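Local atomic coordinates of fiber (PDB entry 6FJQ), a protein that forms the trimeric knob at the tip of the adenovirus fiber and probably attaches the virus to its primary receptor on host cells. Residues T4-P9 against N89-N94. Numbering follows the deposited sequence.
Sequences TLWTTP and NYRSNN
Strand 4-7 and the short strand 88-90 pair antiparallel at the edge of one sheet of the knob's antiparallel beta sandwich, the sheet that also holds strands 23-32, 35-44 and 187-192 (the V-sheet of adenovirus knobs); Leu5 lies opposite Tyr90 and Trp6 opposite Asn89. The first strand is hydrogen-bonded through Leu5 to Leu29 of strand 23-32, while strand 88-90, added alongside it, is outermost within this chain. Trp6 and Asn89 make the hydrogen-bonded pair: Trp6 N gives a nearly straight bond to Asn89 O at 3.0 Å. Asn89 N returns a longer one to Trp6 O at 3.3 Å. Past the end of the strand, Arg91 N still reaches Thr4 O at 3.1 Å, extending the ladder by one more, more bent bond.

On the face of Leu5 and Tyr90, the methyl CD1 of Leu5 stands over the centre of the phenol ring, 4.3 Å from the Tyr90 centroid, a CH-pi contact; the hydroxyl at the far end of that ring is anchored by a hydrogen bond to Glu103 O. On the other face Trp6, with CG tucked between its backbone N and carbonyl carbon (chi1 74°), turns its indole across to Arg91. There the arginine CD sits over the six-membered ring, offset toward its rim, 3.5 Å from that ring's centroid, while Pro9 CD packs on the opposite indole face. The guanidinium and indole planes are inclined 46° to each other.

Backbone bonds thus set the register, and each face carries one aliphatic-on-aromatic contact. The arginine's methylenes lie on tryptophan while NE makes a weak hydrogen bond to Ser34 OG of a second subunit, so one side chain touches both the sheet edge and the neighbouring subunit.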
loop_
_atom_site.group_PDB
_atom_site.type_symbol
_atom_site.label_atom_id
_atom_site.label_comp_id
_atom_site.label_asym_id
_atom_site.label_seq_id
_atom_site.Cartn_x
_atom_site.Cartn_y
_atom_site.Cartn_z
ATOM N N THR A 4 2.625 12.062 -14.724
ATOM C CA THR A 4 2.021 10.722 -14.726
ATOM C C THR A 4 2.478 10.057 -16.021
ATOM O O THR A 4 2.277 10.575 -17.100
ATOM C CB THR A 4 0.461 10.765 -14.672
ATOM O OG1 THR A 4 -0.009 11.711 -13.682
ATOM C CG2 THR A 4 -0.095 9.392 -14.374
ATOM N N LEU A 5 3.136 8.933 -15.897
ATOM C CA LEU A 5 3.728 8.224 -17.019
ATOM C C LEU A 5 3.114 6.865 -16.925
ATOM O O LEU A 5 3.210 6.243 -15.889
ATOM C CB LEU A 5 5.247 8.161 -16.807
ATOM C CG LEU A 5 6.184 7.275 -17.616
ATOM C CD1 LEU A 5 6.434 7.802 -19.002
ATOM C CD2 LEU A 5 7.482 7.214 -16.881
ATOM N N TRP A 6 2.454 6.420 -17.975
ATOM C CA TRP A 6 1.568 5.280 -17.879
ATOM C C TRP A 6 1.392 4.473 -19.170
ATOM O O TRP A 6 2.025 4.698 -20.178
ATOM C CB TRP A 6 0.225 5.749 -17.327
ATOM C CG TRP A 6 -0.661 6.519 -18.254
ATOM C CD1 TRP A 6 -0.328 7.084 -19.440
ATOM C CD2 TRP A 6 -2.026 6.857 -18.019
ATOM N NE1 TRP A 6 -1.397 7.781 -19.956
ATOM C CE2 TRP A 6 -2.453 7.652 -19.099
ATOM C CE3 TRP A 6 -2.929 6.561 -17.000
ATOM C CZ2 TRP A 6 -3.736 8.145 -19.189
ATOM C CZ3 TRP A 6 -4.213 7.036 -17.095
ATOM C CH2 TRP A 6 -4.612 7.817 -18.179
ATOM N N THR A 7 0.513 3.504 -19.090
ATOM C CA THR A 7 0.188 2.624 -20.134
ATOM C C THR A 7 -1.030 3.263 -20.833
ATOM O O THR A 7 -2.146 3.193 -20.330
ATOM C CB THR A 7 -0.077 1.309 -19.334
ATOM O OG1 THR A 7 0.507 0.175 -19.979
ATOM C CG2 THR A 7 -1.532 1.116 -18.954
ATOM N N THR A 8 -0.816 3.886 -21.996
ATOM C CA THR A 8 -1.897 4.657 -22.675
ATOM C C THR A 8 -3.122 3.753 -22.811
ATOM O O THR A 8 -2.983 2.567 -23.132
ATOM C CB THR A 8 -1.500 5.314 -24.049
ATOM O OG1 THR A 8 -0.780 4.395 -24.855
ATOM C CG2 THR A 8 -0.601 6.607 -23.832
ATOM N N PRO A 9 -4.310 4.277 -22.479
ATOM C CA PRO A 9 -5.558 3.505 -22.667
ATOM C C PRO A 9 -5.846 3.203 -24.110
ATOM O O PRO A 9 -6.077 4.133 -24.875
ATOM C CB PRO A 9 -6.648 4.424 -22.104
ATOM C CG PRO A 9 -5.939 5.326 -21.160
ATOM C CD PRO A 9 -4.498 5.414 -21.568
ATOM N N ASN A 89 3.696 6.062 -22.626
ATOM C CA ASN A 89 4.081 7.447 -22.697
ATOM C C ASN A 89 3.511 8.188 -21.498
ATOM O O ASN A 89 2.853 7.592 -20.704
ATOM C CB ASN A 89 3.606 8.039 -24.046
ATOM C CG ASN A 89 4.539 9.145 -24.580
ATOM O OD1 ASN A 89 5.780 9.168 -24.370
ATOM N ND2 ASN A 89 3.938 10.070 -25.288
ATOM N N TYR A 90 3.834 9.470 -21.361
ATOM C CA TYR A 90 3.176 10.420 -20.441
ATOM C C TYR A 90 1.677 10.563 -20.748
ATOM O O TYR A 90 1.174 10.140 -21.789
ATOM C CB TYR A 90 3.833 11.822 -20.517
ATOM C CG TYR A 90 5.241 11.931 -19.956
ATOM C CD1 TYR A 90 5.452 12.102 -18.580
ATOM C CD2 TYR A 90 6.374 11.895 -20.789
ATOM C CE1 TYR A 90 6.739 12.192 -18.057
ATOM C CE2 TYR A 90 7.671 11.983 -20.258
ATOM C CZ TYR A 90 7.842 12.121 -18.896
ATOM O OH TYR A 90 9.091 12.198 -18.363
ATOM N N ARG A 91 0.966 11.176 -19.818
ATOM C CA ARG A 91 -0.463 11.407 -19.935
ATOM C C ARG A 91 -0.624 12.730 -20.662
ATOM O O ARG A 91 0.173 13.635 -20.463
ATOM C CB ARG A 91 -1.079 11.427 -18.521
ATOM C CG ARG A 91 -2.594 11.605 -18.491
ATOM C CD ARG A 91 -3.328 10.782 -17.413
ATOM N NE ARG A 91 -4.403 11.485 -16.690
ATOM C CZ ARG A 91 -5.611 11.826 -17.167
ATOM N NH1 ARG A 91 -6.000 11.589 -18.419
ATOM N NH2 ARG A 91 -6.456 12.426 -16.361
ATOM N N SER A 92 -1.627 12.841 -21.526
ATOM C CA SER A 92 -1.944 14.068 -22.297
ATOM C C SER A 92 -0.916 15.279 -22.187
ATOM O O SER A 92 0.282 15.072 -22.412
ATOM C CB SER A 92 -3.426 14.465 -22.046
ATOM O OG SER A 92 -3.820 15.528 -22.891
ATOM N N ASN A 93 -1.362 16.502 -21.847
ATOM C CA ASN A 93 -0.550 17.818 -21.853
ATOM C C ASN A 93 -0.117 18.523 -23.231
ATOM O O ASN A 93 -0.992 19.039 -23.962
ATOM C CB ASN A 93 0.576 17.809 -20.769
ATOM C CG ASN A 93 1.283 19.166 -20.617
ATOM O OD1 ASN A 93 0.694 20.253 -20.766
ATOM N ND2 ASN A 93 2.575 19.097 -20.342
ATOM N N ASN A 94 1.197 18.582 -23.539
ATOM C CA ASN A 94 1.720 18.895 -24.891
ATOM C C ASN A 94 2.386 17.605 -25.423
ATOM O O ASN A 94 3.402 17.635 -26.126
ATOM C CB ASN A 94 2.695 20.089 -24.868
ATOM C CG ASN A 94 2.015 21.429 -25.124
ATOM O OD1 ASN A 94 0.806 21.513 -25.341
ATOM N ND2 ASN A 94 2.810 22.494 -25.113
#